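Long-range contacts in putative exported protein (PDB 2DVZ), which binds glutamate and is probably a periplasmic solute receptor of the Bug family that captures carboxylates for uptake: residues V25-G30 with T83-A88; R38-R43 with V265-P270; A113-V118 with N196-M201; A213-T218 with V236-V241. All coordinates share one frame; numbering follows the deposited sequence.

Contact 1: residues V25-G30 with T83-A88; sequences VPFAPG and TVSTMA. With GLU (glutamic acid), chain G.
The glutamate pocket is built here from the loop 25-30 and the start of the helix that follows Thr-83. Phe-27 carries the contact. One face of its ring lies against the bound glutamate, whose CG sits 3.7 Å above the ring plane, over the centre. The ligand runs on over the same face, with glutamate CA 3.5 Å from Phe-27 CZ. The ring edge turns to the other segment. Ser-85 CB packs in the ring plane, 3.7 Å from Phe-27 CZ, and Thr-83 OG1 lies in the same plane beside CE2.

Ser-85 grips the ligand carboxylate twice. Its OG is 2.8 Å from glutamate OXT, and its backbone N donates to the same oxygen over 3.2 Å at 148°. The hydroxyl is placed for this with OG beside the backbone N (chi1 -71°). It is also hydrogen-bonded to the backbone N of Val-154. Thr-83 is the N-cap residue, and its OG1 is hydrogen-bonded to Thr-86 OG1 at 2.7 Å. On the Pro-26 side of Thr-86, CG2 meets Pro-26 CB and CG, both at 4.0 Å.

The carboxylate thus sits at the N-terminus of helix 84-93, where the helix dipole would probably help to hold its charge. Binding of an acidic ligand at a helix N-terminus, beside an aromatic ring, suits a carboxylate-binding periplasmic receptor.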
loop_
_atom_site.group_PDB
_atom_site.type_symbol
_atom_site.label_atom_id
_atom_site.label_comp_id
_atom_site.label_asym_id
_atom_site.label_seq_id
_atom_site.Cartn_x
_atom_site.Cartn_y
_atom_site.Cartn_z
ATOM N N VAL A 25 -1.194 -4.143 11.648
ATOM C CA VAL A 25 -0.901 -4.114 10.225
ATOM C C VAL A 25 -1.827 -5.124 9.516
ATOM O O VAL A 25 -1.706 -6.340 9.711
ATOM C CB VAL A 25 0.633 -4.358 9.984
ATOM C CG1 VAL A 25 0.964 -4.642 8.511
ATOM C CG2 VAL A 25 1.401 -3.176 10.495
ATOM N N PRO A 26 -2.770 -4.619 8.700
ATOM C CA PRO A 26 -3.768 -5.481 8.069
ATOM C C PRO A 26 -3.230 -6.321 6.892
ATOM O O PRO A 26 -3.986 -6.741 6.040
ATOM C CB PRO A 26 -4.835 -4.476 7.640
ATOM C CG PRO A 26 -3.996 -3.257 7.260
ATOM C CD PRO A 26 -2.978 -3.205 8.351
ATOM N N PHE A 27 -1.926 -6.614 6.889
ATOM C CA PHE A 27 -1.313 -7.429 5.847
ATOM C C PHE A 27 -0.235 -8.311 6.445
ATOM O O PHE A 27 0.280 -8.035 7.515
ATOM C CB PHE A 27 -0.731 -6.546 4.738
ATOM C CG PHE A 27 -1.764 -5.965 3.859
ATOM C CD1 PHE A 27 -2.381 -6.758 2.871
ATOM C CD2 PHE A 27 -2.180 -4.645 4.029
ATOM C CE1 PHE A 27 -3.376 -6.250 2.065
ATOM C CE2 PHE A 27 -3.186 -4.116 3.204
ATOM C CZ PHE A 27 -3.785 -4.926 2.218
ATOM N N ALA A 28 0.120 -9.358 5.717
ATOM C CA ALA A 28 1.182 -10.295 6.100
ATOM C C ALA A 28 2.533 -9.581 6.266
ATOM O O ALA A 28 2.733 -8.489 5.723
ATOM C CB ALA A 28 1.292 -11.397 5.023
ATOM N N PRO A 29 3.457 -10.188 7.020
ATOM C CA PRO A 29 4.805 -9.667 7.140
ATOM C C PRO A 29 5.513 -9.504 5.791
ATOM O O PRO A 29 5.339 -10.331 4.860
ATOM C CB PRO A 29 5.524 -10.736 8.004
ATOM C CG PRO A 29 4.457 -11.349 8.767
ATOM C CD PRO A 29 3.278 -11.404 7.842
ATOM N N GLY A 30 6.277 -8.419 5.684
ATOM C CA GLY A 30 7.202 -8.282 4.588
ATOM C C GLY A 30 6.578 -7.651 3.373
ATOM O O GLY A 30 7.162 -7.698 2.292
ATOM N N THR A 83 -4.238 2.003 4.744
ATOM C CA THR A 83 -3.690 1.643 3.449
ATOM C C THR A 83 -4.792 1.957 2.481
ATOM O O THR A 83 -5.954 2.075 2.889
ATOM C CB THR A 83 -3.389 0.139 3.342
ATOM O OG1 THR A 83 -4.618 -0.582 3.418
ATOM C CG2 THR A 83 -2.428 -0.340 4.440
ATOM N N VAL A 84 -4.453 2.093 1.196
ATOM C CA VAL A 84 -5.473 2.354 0.195
ATOM C C VAL A 84 -6.416 1.146 0.029
ATOM O O VAL A 84 -7.580 1.313 -0.324
ATOM C CB VAL A 84 -4.877 2.891 -1.170
ATOM C CG1 VAL A 84 -5.991 3.124 -2.174
ATOM C CG2 VAL A 84 -4.128 4.207 -0.961
ATOM N N SER A 85 -5.917 -0.063 0.270
ATOM C CA SER A 85 -6.753 -1.251 0.230
ATOM C C SER A 85 -7.867 -1.118 1.273
ATOM O O SER A 85 -9.042 -1.300 0.974
ATOM C CB SER A 85 -5.929 -2.522 0.491
ATOM O OG SER A 85 -5.082 -2.807 -0.619
ATOM N N THR A 86 -7.481 -0.757 2.487
ATOM C CA THR A 86 -8.428 -0.768 3.619
ATOM C C THR A 86 -9.321 0.478 3.681
ATOM O O THR A 86 -10.453 0.405 4.144
ATOM C CB THR A 86 -7.713 -1.052 4.970
ATOM O OG1 THR A 86 -6.641 -0.119 5.156
ATOM C CG2 THR A 86 -7.152 -2.488 4.999
HETATM N N MSE A 87 -8.829 1.589 3.157
HETATM C CA MSE A 87 -9.541 2.857 3.235
HETATM C C MSE A 87 -10.486 3.106 2.061
HETATM O O MSE A 87 -11.468 3.827 2.187
HETATM C CB MSE A 87 -8.550 4.037 3.398
HETATM C CG MSE A 87 -7.763 4.061 4.723
HETATM SE SE MSE A 87 -8.946 4.296 6.289
HETATM C CE MSE A 87 -9.225 2.392 6.779
ATOM N N ALA A 88 -10.199 2.481 0.930
ATOM C CA ALA A 88 -10.825 2.862 -0.338
ATOM C C ALA A 88 -11.323 1.683 -1.181
ATOM O O ALA A 88 -12.476 1.669 -1.611
ATOM C CB ALA A 88 -9.831 3.719 -1.164
HETATM N N GLU G . -1.754 -3.718 -1.001
HETATM C CA GLU G . -1.522 -3.035 0.285
HETATM C C GLU G . -1.762 -1.537 0.187
HETATM O O GLU G . -0.888 -0.681 0.357
HETATM C CB GLU G . -0.153 -3.396 0.854
HETATM C CG GLU G . 0.142 -4.903 0.744
HETATM C CD GLU G . 1.037 -5.433 1.825
HETATM O OE1 GLU G . 1.418 -4.620 2.693
HETATM O OE2 GLU G . 1.346 -6.678 1.835
HETATM O OXT GLU G . -2.921 -1.146 -0.024
#

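Contact 2: residues R38-R43 with V265-P270; sequences RLVTQR and VALKDP
Arg-43 lays the aliphatic part of its side chain over Ala-266. Its CG is 3.7 Å from Ala-266 CA and 3.8 Å from Ala-266 CB. The chain leaves with CG anti to the backbone N and bends at the next bond (chi2 61°), which brings the guanidinium to Asp-269. There NE donates to Asp-269 OD2 in a salt bridge of 2.8 Å, with an angle of 157° at the hydrogen. OD2 lies close to the guanidinium plane, but NE meets it on the anti side of the carboxylate, well out of the carboxylate plane. The two flat groups stand almost perpendicular, 87° apart. A water accepts from Arg-43 NH2 and donates to OD2, so it bridges the same pair.

The contact joins helix 32-48 to the C-terminal end of helix 253-267. Asp-269 serves both this junction and the next helix. It is the N-cap of helix 270-279, and its OD1 accepts from the backbone N of Lys-271. The two carboxylate oxygens therefore have separate tasks.

Val-265 CG1 touches the guanidinium obliquely, 3.9 Å from Arg-43 NH2. One turn before Arg-43, on the buried side, Val-40 CG2 meets Leu-267 CD2 at 4.0 Å.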
loop_
_atom_site.group_PDB
_atom_site.type_symbol
_atom_site.label_atom_id
_atom_site.label_comp_id
_atom_site.label_asym_id
_atom_site.label_seq_id
_atom_site.Cartn_x
_atom_site.Cartn_y
_atom_site.Cartn_z
ATOM N N ARG A 38 6.865 -0.803 10.640
ATOM C CA ARG A 38 7.942 -1.118 11.599
ATOM C C ARG A 38 8.985 -0.011 11.641
ATOM O O ARG A 38 9.446 0.367 12.720
ATOM C CB ARG A 38 8.569 -2.485 11.317
ATOM C CG ARG A 38 7.553 -3.605 11.312
ATOM C CD ARG A 38 8.156 -5.012 11.296
ATOM N NE ARG A 38 7.084 -6.009 11.472
ATOM C CZ ARG A 38 6.852 -6.679 12.610
ATOM N NH1 ARG A 38 7.639 -6.464 13.678
ATOM N NH2 ARG A 38 5.825 -7.550 12.677
ATOM N N LEU A 39 9.309 0.550 10.473
ATOM C CA LEU A 39 10.281 1.634 10.414
ATOM C C LEU A 39 9.818 2.829 11.226
ATOM O O LEU A 39 10.573 3.332 12.068
ATOM C CB LEU A 39 10.571 2.061 8.956
ATOM C CG LEU A 39 11.430 3.315 8.710
ATOM C CD1 LEU A 39 12.838 2.999 9.025
ATOM C CD2 LEU A 39 11.289 3.816 7.251
ATOM N N VAL A 40 8.600 3.303 10.940
ATOM C CA VAL A 40 8.098 4.518 11.591
ATOM C C VAL A 40 7.712 4.353 13.076
ATOM O O VAL A 40 8.113 5.188 13.888
ATOM C CB VAL A 40 6.990 5.218 10.789
ATOM C CG1 VAL A 40 6.588 6.506 11.498
ATOM C CG2 VAL A 40 7.454 5.477 9.303
ATOM N N THR A 41 6.995 3.285 13.438
ATOM C CA THR A 41 6.617 3.042 14.850
ATOM C C THR A 41 7.828 2.741 15.759
ATOM O O THR A 41 7.845 3.124 16.927
ATOM C CB THR A 41 5.502 1.925 15.007
ATOM O OG1 THR A 41 5.967 0.635 14.559
ATOM C CG2 THR A 41 4.211 2.296 14.263
ATOM N N GLN A 42 8.841 2.054 15.232
ATOM C CA GLN A 42 10.117 1.877 15.955
ATOM C C GLN A 42 10.706 3.173 16.473
ATOM O O GLN A 42 11.162 3.235 17.614
ATOM C CB GLN A 42 11.175 1.220 15.065
ATOM C CG GLN A 42 11.054 -0.292 15.021
ATOM C CD GLN A 42 11.250 -0.882 16.392
ATOM O OE1 GLN A 42 10.274 -1.139 17.138
ATOM N NE2 GLN A 42 12.522 -1.065 16.767
ATOM N N ARG A 43 10.743 4.181 15.601
ATOM C CA ARG A 43 11.293 5.473 15.923
ATOM C C ARG A 43 10.305 6.326 16.736
ATOM O O ARG A 43 10.725 7.060 17.615
ATOM C CB ARG A 43 11.764 6.170 14.632
ATOM C CG ARG A 43 12.440 7.526 14.812
ATOM C CD ARG A 43 13.722 7.443 15.651
ATOM N NE ARG A 43 14.261 8.780 15.975
ATOM C CZ ARG A 43 13.792 9.595 16.909
ATOM N NH1 ARG A 43 12.736 9.247 17.643
ATOM N NH2 ARG A 43 14.362 10.772 17.094
ATOM N N VAL A 265 8.148 13.812 14.671
ATOM C CA VAL A 265 9.539 13.684 15.089
ATOM C C VAL A 265 10.235 12.551 14.342
ATOM O O VAL A 265 11.357 12.731 13.834
ATOM C CB VAL A 265 9.704 13.484 16.649
ATOM C CG1 VAL A 265 11.106 12.969 16.978
ATOM C CG2 VAL A 265 9.404 14.775 17.399
ATOM N N ALA A 266 9.575 11.386 14.296
ATOM C CA ALA A 266 10.124 10.183 13.656
ATOM C C ALA A 266 10.463 10.382 12.176
ATOM O O ALA A 266 11.515 9.914 11.699
ATOM C CB ALA A 266 9.149 9.024 13.817
ATOM N N LEU A 267 9.567 11.072 11.469
ATOM C CA LEU A 267 9.715 11.404 10.041
ATOM C C LEU A 267 10.747 12.493 9.702
ATOM O O LEU A 267 11.074 12.680 8.523
ATOM C CB LEU A 267 8.352 11.724 9.393
ATOM C CG LEU A 267 7.326 10.585 9.438
ATOM C CD1 LEU A 267 5.897 11.097 9.202
ATOM C CD2 LEU A 267 7.692 9.398 8.504
ATOM N N LYS A 268 11.249 13.190 10.735
ATOM C CA LYS A 268 12.413 14.062 10.614
ATOM C C LYS A 268 13.707 13.307 10.910
ATOM O O LYS A 268 14.790 13.863 10.777
ATOM C CB LYS A 268 12.339 15.278 11.565
ATOM C CG LYS A 268 10.959 15.878 11.796
ATOM C CD LYS A 268 10.582 16.927 10.817
ATOM C CE LYS A 268 10.584 18.304 11.509
ATOM N NZ LYS A 268 9.203 18.759 11.823
ATOM N N ASP A 269 13.623 12.063 11.355
ATOM C CA ASP A 269 14.845 11.346 11.666
ATOM C C ASP A 269 15.568 10.965 10.364
ATOM O O ASP A 269 14.951 10.367 9.461
ATOM C CB ASP A 269 14.595 10.138 12.565
ATOM C CG ASP A 269 15.857 9.353 12.839
ATOM O OD1 ASP A 269 16.496 8.916 11.881
ATOM O OD2 ASP A 269 16.240 9.176 13.999
ATOM N N PRO A 270 16.880 11.323 10.262
ATOM C CA PRO A 270 17.573 11.220 8.966
ATOM C C PRO A 270 17.656 9.787 8.454
ATOM O O PRO A 270 17.660 9.583 7.248
ATOM C CB PRO A 270 18.980 11.797 9.260
ATOM C CG PRO A 270 18.808 12.633 10.540
ATOM C CD PRO A 270 17.777 11.857 11.318
HETATM O O HOH W 1 16.044 12.037 14.935
#

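Contact 3: residues A113-V118 with N196-M201; sequences ANTANV and NLPSSM. With GLU (glutamic acid), chain G.
Leu-197 and Val-118 cross at about a right angle, and Leu-197 spreads its two methyls over the strand and the break in it at Ala-116. CG stands anti to the backbone N (chi1 -173°). From there CD1 comes 4.0 Å from Val-118 CB, while CD2 packs 3.7 Å from Ala-116 CB. Val-118 CG1 reaches further along the helix to Ser-200 CB.

One backbone bond ties the two segments here. Leu-197 N donates to Ala-116 O over 2.7 Å at 167°, with the donor somewhat tilted from the carbonyl plane. Beside it, Asn-117 and Asn-196 form an antiparallel non-hydrogen-bonded pair. Their side chains lie side by side and point the same way, with the amide planes 48° apart. Asn-196 belongs to the glutamate site, and its amide is next to the ligand.

One residue earlier than Ala-116, Thr-115 crosses the ring of Pro-198 obliquely. Its CG2 is tight against Pro-198 CD at 3.4 Å. This methyl stands anti to the backbone N, and OG1, beside that N, is hydrogen-bonded to Ser-281 OG.

All the touching residues are buried. Strand 192-196 ends at the pair with Asn-117, and helix 197-205 begins directly after it. The long strand 106-121 runs along this junction. A ligand-binding residue at the C-terminal end of a strand, followed at once by a helix, is an arrangement characteristic of the alpha/beta lobes of periplasmic binding proteins.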
loop_
_atom_site.group_PDB
_atom_site.type_symbol
_atom_site.label_atom_id
_atom_site.label_comp_id
_atom_site.label_asym_id
_atom_site.label_seq_id
_atom_site.Cartn_x
_atom_site.Cartn_y
_atom_site.Cartn_z
ATOM N N ALA A 113 3.612 8.285 4.904
ATOM C CA ALA A 113 4.367 8.428 3.649
ATOM C C ALA A 113 3.498 8.222 2.446
ATOM O O ALA A 113 2.557 7.393 2.424
ATOM C CB ALA A 113 5.542 7.467 3.607
ATOM N N ASN A 114 3.836 8.979 1.420
ATOM C CA ASN A 114 3.358 8.688 0.109
ATOM C C ASN A 114 4.275 7.668 -0.562
ATOM O O ASN A 114 5.481 7.740 -0.421
ATOM C CB ASN A 114 3.235 9.987 -0.656
ATOM C CG ASN A 114 2.120 10.842 -0.128
ATOM O OD1 ASN A 114 0.937 10.507 -0.264
ATOM N ND2 ASN A 114 2.472 11.970 0.449
ATOM N N THR A 115 3.697 6.718 -1.294
ATOM C CA THR A 115 4.413 5.530 -1.761
ATOM C C THR A 115 4.115 5.172 -3.216
ATOM O O THR A 115 2.945 5.206 -3.664
ATOM C CB THR A 115 4.122 4.348 -0.846
ATOM O OG1 THR A 115 4.472 4.709 0.488
ATOM C CG2 THR A 115 4.916 3.154 -1.207
ATOM N N ALA A 116 5.187 4.835 -3.948
ATOM C CA ALA A 116 5.082 4.453 -5.360
ATOM C C ALA A 116 4.579 3.038 -5.471
ATOM O O ALA A 116 4.918 2.181 -4.646
ATOM C CB ALA A 116 6.457 4.566 -6.071
ATOM N N ASN A 117 3.759 2.807 -6.490
ATOM C CA ASN A 117 3.458 1.458 -6.937
ATOM C C ASN A 117 4.355 1.080 -8.132
ATOM O O ASN A 117 5.026 1.943 -8.730
ATOM C CB ASN A 117 1.974 1.300 -7.258
ATOM C CG ASN A 117 1.092 1.226 -6.021
ATOM O OD1 ASN A 117 -0.145 1.221 -6.135
ATOM N ND2 ASN A 117 1.698 1.151 -4.848
ATOM N N VAL A 118 4.407 -0.208 -8.435
ATOM C CA VAL A 118 5.342 -0.733 -9.424
ATOM C C VAL A 118 4.734 -1.935 -10.104
ATOM O O VAL A 118 4.090 -2.730 -9.440
ATOM C CB VAL A 118 6.726 -1.110 -8.791
ATOM C CG1 VAL A 118 6.632 -2.277 -7.709
ATOM C CG2 VAL A 118 7.812 -1.351 -9.889
ATOM N N ASN A 196 3.332 -2.387 -4.282
ATOM C CA ASN A 196 3.755 -1.128 -3.735
ATOM C C ASN A 196 5.246 -1.290 -3.704
ATOM O O ASN A 196 5.759 -2.349 -3.359
ATOM C CB ASN A 196 3.194 -0.896 -2.307
ATOM C CG ASN A 196 1.734 -1.440 -2.115
ATOM O OD1 ASN A 196 1.527 -2.399 -1.367
ATOM N ND2 ASN A 196 0.760 -0.839 -2.779
ATOM N N LEU A 197 5.953 -0.233 -4.072
ATOM C CA LEU A 197 7.390 -0.321 -4.345
ATOM C C LEU A 197 8.283 -0.856 -3.199
ATOM O O LEU A 197 9.113 -1.720 -3.454
ATOM C CB LEU A 197 7.893 0.993 -5.006
ATOM C CG LEU A 197 9.343 1.099 -5.545
ATOM C CD1 LEU A 197 9.824 -0.159 -6.387
ATOM C CD2 LEU A 197 9.502 2.408 -6.305
ATOM N N PRO A 198 8.120 -0.371 -1.946
ATOM C CA PRO A 198 9.023 -0.838 -0.875
ATOM C C PRO A 198 9.298 -2.353 -0.721
ATOM O O PRO A 198 10.435 -2.704 -0.392
ATOM C CB PRO A 198 8.410 -0.235 0.397
ATOM C CG PRO A 198 7.744 0.995 -0.116
ATOM C CD PRO A 198 7.180 0.648 -1.433
ATOM N N SER A 199 8.296 -3.222 -0.899
ATOM C CA SER A 199 8.499 -4.680 -0.737
ATOM C C SER A 199 9.205 -5.328 -1.932
ATOM O O SER A 199 9.890 -6.351 -1.783
ATOM C CB SER A 199 7.183 -5.440 -0.441
ATOM O OG SER A 199 6.094 -4.868 -1.133
ATOM N N SER A 200 9.020 -4.750 -3.116
ATOM C CA SER A 200 9.683 -5.243 -4.293
ATOM C C SER A 200 11.062 -4.616 -4.429
ATOM O O SER A 200 11.917 -5.179 -5.079
ATOM C CB SER A 200 8.822 -4.939 -5.531
ATOM O OG SER A 200 7.680 -5.806 -5.593
HETATM N N MSE A 201 11.273 -3.446 -3.831
HETATM C CA MSE A 201 12.551 -2.716 -3.961
HETATM C C MSE A 201 13.840 -3.516 -3.758
HETATM O O MSE A 201 14.716 -3.409 -4.616
HETATM C CB MSE A 201 12.594 -1.396 -3.161
HETATM C CG MSE A 201 13.876 -0.571 -3.430
HETATM SE SE MSE A 201 13.958 0.100 -5.339
HETATM C CE MSE A 201 12.991 1.794 -5.130
HETATM N N GLU G . -1.754 -3.718 -1.001
HETATM C CA GLU G . -1.522 -3.035 0.285
HETATM C C GLU G . -1.762 -1.537 0.187
HETATM O O GLU G . -0.888 -0.681 0.357
HETATM C CB GLU G . -0.153 -3.396 0.854
HETATM C CG GLU G . 0.142 -4.903 0.744
HETATM C CD GLU G . 1.037 -5.433 1.825
HETATM O OE1 GLU G . 1.418 -4.620 2.693
HETATM O OE2 GLU G . 1.346 -6.678 1.835
HETATM O OXT GLU G . -2.921 -1.146 -0.024
#

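Contact 4: residues A213-T218 with V236-V241; sequences AIAWPT and VLNQPV
Asn-238 joins the end of strand 210-215 to the loop before strand 241-248 by binding both polar backbone atoms of Trp-216. Asn-238 is the centre of an inverse gamma turn. Its side chain amide uses both its oxygen and its nitrogen. OD1 accepts from Trp-216 N over 2.9 Å at 159°. ND2 donates to Trp-216 O over 2.8 Å, and this bond is more bent, at 136°. Neither donor lies on a lone pair of its acceptor. Trp-216 N sits 41° above the amide carbonyl plane of Asn-238, and ND2 is likewise above the carbonyl plane of Trp-216. With CG anti to the backbone N, the amide reaches across to the other chain segment. Bonds to both OD1 and ND2 should resist rotation of the amide.

The backbone N of Ala-215 is bonded to Asn-117 O, and that of Val-241 to Thr-115 O, on strand 106-121. Both segments therefore attach to this strand, close together.

Apolar contacts fill in beside the bonds. The methyl of Ala-215 points into the turn, with CB 3.4 Å from Gln-239 O. That is a packing contact of a methyl on a carbonyl oxygen. Pro-240 lies at the edge of the Trp-216 indole, near the ring plane, and the two side chains cross at about a right angle. Pro-240 CB comes 3.8 Å from Trp-216 CE3.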
loop_
_atom_site.group_PDB
_atom_site.type_symbol
_atom_site.label_atom_id
_atom_site.label_comp_id
_atom_site.label_asym_id
_atom_site.label_seq_id
_atom_site.Cartn_x
_atom_site.Cartn_y
_atom_site.Cartn_z
ATOM N N ALA A 213 7.473 -0.255 -14.850
ATOM C CA ALA A 213 7.014 1.122 -14.624
ATOM C C ALA A 213 6.739 1.313 -13.138
ATOM O O ALA A 213 6.492 0.355 -12.432
ATOM C CB ALA A 213 5.753 1.412 -15.426
ATOM N N ILE A 214 6.790 2.549 -12.665
ATOM C CA ILE A 214 6.444 2.884 -11.280
ATOM C C ILE A 214 5.306 3.892 -11.349
ATOM O O ILE A 214 5.190 4.628 -12.351
ATOM C CB ILE A 214 7.644 3.469 -10.421
ATOM C CG1 ILE A 214 8.251 4.729 -11.056
ATOM C CG2 ILE A 214 8.708 2.421 -10.144
ATOM C CD1 ILE A 214 9.149 5.528 -10.087
ATOM N N ALA A 215 4.447 3.895 -10.331
ATOM C CA ALA A 215 3.426 4.950 -10.213
ATOM C C ALA A 215 3.908 6.061 -9.236
ATOM O O ALA A 215 4.002 5.869 -8.041
ATOM C CB ALA A 215 2.056 4.382 -9.835
ATOM N N TRP A 216 4.267 7.204 -9.791
ATOM C CA TRP A 216 4.985 8.243 -9.062
ATOM C C TRP A 216 5.042 9.470 -9.974
ATOM O O TRP A 216 4.923 9.341 -11.201
ATOM C CB TRP A 216 6.385 7.752 -8.698
ATOM C CG TRP A 216 7.033 8.450 -7.544
ATOM C CD1 TRP A 216 8.216 9.166 -7.564
ATOM C CD2 TRP A 216 6.563 8.497 -6.177
ATOM N NE1 TRP A 216 8.509 9.640 -6.304
ATOM C CE2 TRP A 216 7.513 9.248 -5.435
ATOM C CE3 TRP A 216 5.445 7.979 -5.516
ATOM C CZ2 TRP A 216 7.365 9.494 -4.061
ATOM C CZ3 TRP A 216 5.279 8.239 -4.167
ATOM C CH2 TRP A 216 6.243 8.979 -3.446
ATOM N N PRO A 217 5.164 10.673 -9.389
ATOM C CA PRO A 217 5.281 11.849 -10.269
ATOM C C PRO A 217 6.520 11.862 -11.142
ATOM O O PRO A 217 6.483 12.384 -12.224
ATOM C CB PRO A 217 5.280 13.052 -9.277
ATOM C CG PRO A 217 4.657 12.522 -8.027
ATOM C CD PRO A 217 5.097 11.057 -7.966
ATOM N N THR A 218 7.611 11.298 -10.683
ATOM C CA THR A 218 8.816 11.306 -11.455
ATOM C C THR A 218 9.491 9.949 -11.310
ATOM O O THR A 218 9.046 9.114 -10.504
ATOM C CB THR A 218 9.819 12.453 -11.010
ATOM O OG1 THR A 218 10.379 12.164 -9.728
ATOM C CG2 THR A 218 9.145 13.831 -10.974
ATOM N N VAL A 236 -3.174 7.697 -16.645
ATOM C CA VAL A 236 -4.296 7.294 -15.761
ATOM C C VAL A 236 -3.805 6.291 -14.733
ATOM O O VAL A 236 -4.358 6.198 -13.640
ATOM C CB VAL A 236 -5.567 6.707 -16.557
ATOM C CG1 VAL A 236 -5.347 5.263 -17.016
ATOM C CG2 VAL A 236 -6.853 6.729 -15.705
ATOM N N LEU A 237 -2.753 5.555 -15.089
ATOM C CA LEU A 237 -2.230 4.511 -14.213
ATOM C C LEU A 237 -1.208 5.047 -13.210
ATOM O O LEU A 237 -0.798 4.343 -12.318
ATOM C CB LEU A 237 -1.653 3.366 -15.056
ATOM C CG LEU A 237 -2.611 2.619 -16.012
ATOM C CD1 LEU A 237 -1.846 1.508 -16.760
ATOM C CD2 LEU A 237 -3.889 2.025 -15.333
ATOM N N ASN A 238 -0.829 6.315 -13.342
ATOM C CA ASN A 238 0.247 6.868 -12.548
ATOM C C ASN A 238 -0.189 7.369 -11.162
ATOM O O ASN A 238 0.129 8.491 -10.767
ATOM C CB ASN A 238 0.942 7.974 -13.361
ATOM C CG ASN A 238 2.346 8.235 -12.901
ATOM O OD1 ASN A 238 3.032 7.327 -12.379
ATOM N ND2 ASN A 238 2.806 9.487 -13.085
ATOM N N GLN A 239 -0.885 6.502 -10.422
ATOM C CA GLN A 239 -1.437 6.801 -9.085
ATOM C C GLN A 239 -0.655 6.120 -7.949
ATOM O O GLN A 239 -0.644 4.902 -7.821
ATOM C CB GLN A 239 -2.913 6.404 -9.010
ATOM C CG GLN A 239 -3.791 7.154 -9.992
ATOM C CD GLN A 239 -4.089 8.628 -9.580
ATOM O OE1 GLN A 239 -3.605 9.136 -8.531
ATOM N NE2 GLN A 239 -4.875 9.326 -10.438
ATOM N N PRO A 240 0.035 6.904 -7.127
ATOM C CA PRO A 240 0.641 6.271 -5.958
ATOM C C PRO A 240 -0.362 5.976 -4.840
ATOM O O PRO A 240 -1.559 6.306 -4.935
ATOM C CB PRO A 240 1.661 7.298 -5.500
ATOM C CG PRO A 240 1.221 8.612 -6.105
ATOM C CD PRO A 240 0.337 8.340 -7.248
ATOM N N VAL A 241 0.154 5.353 -3.792
ATOM C CA VAL A 241 -0.604 5.069 -2.574
ATOM C C VAL A 241 0.046 5.817 -1.378
ATOM O O VAL A 241 0.837 6.772 -1.573
ATOM C CB VAL A 241 -0.738 3.526 -2.344
ATOM C CG1 VAL A 241 -1.464 2.892 -3.499
ATOM C CG2 VAL A 241 0.621 2.834 -2.071
#

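In the fold
Contacts 1 and 3 are buried and both touch the bound glutamate. Contacts 2 and 4 are only partly buried. Contact 1 meets the ligand with a ring face and a helix N-terminus. Contact 3 brings a strand end to it. The two touch where Gly-30 O packs on Ser-199 CB. Contacts 3 and 4 share the sheet: strand 106-121 is bonded to residues of contact 4 at Ala-215 and Val-241. Val-241 also packs on Val-84 of contact 1. Contact 2 lies farthest out, about 18 Å from the chain centre, and joins helices through a salt bridge. Contact 4 relies on side-chain to backbone bonds instead.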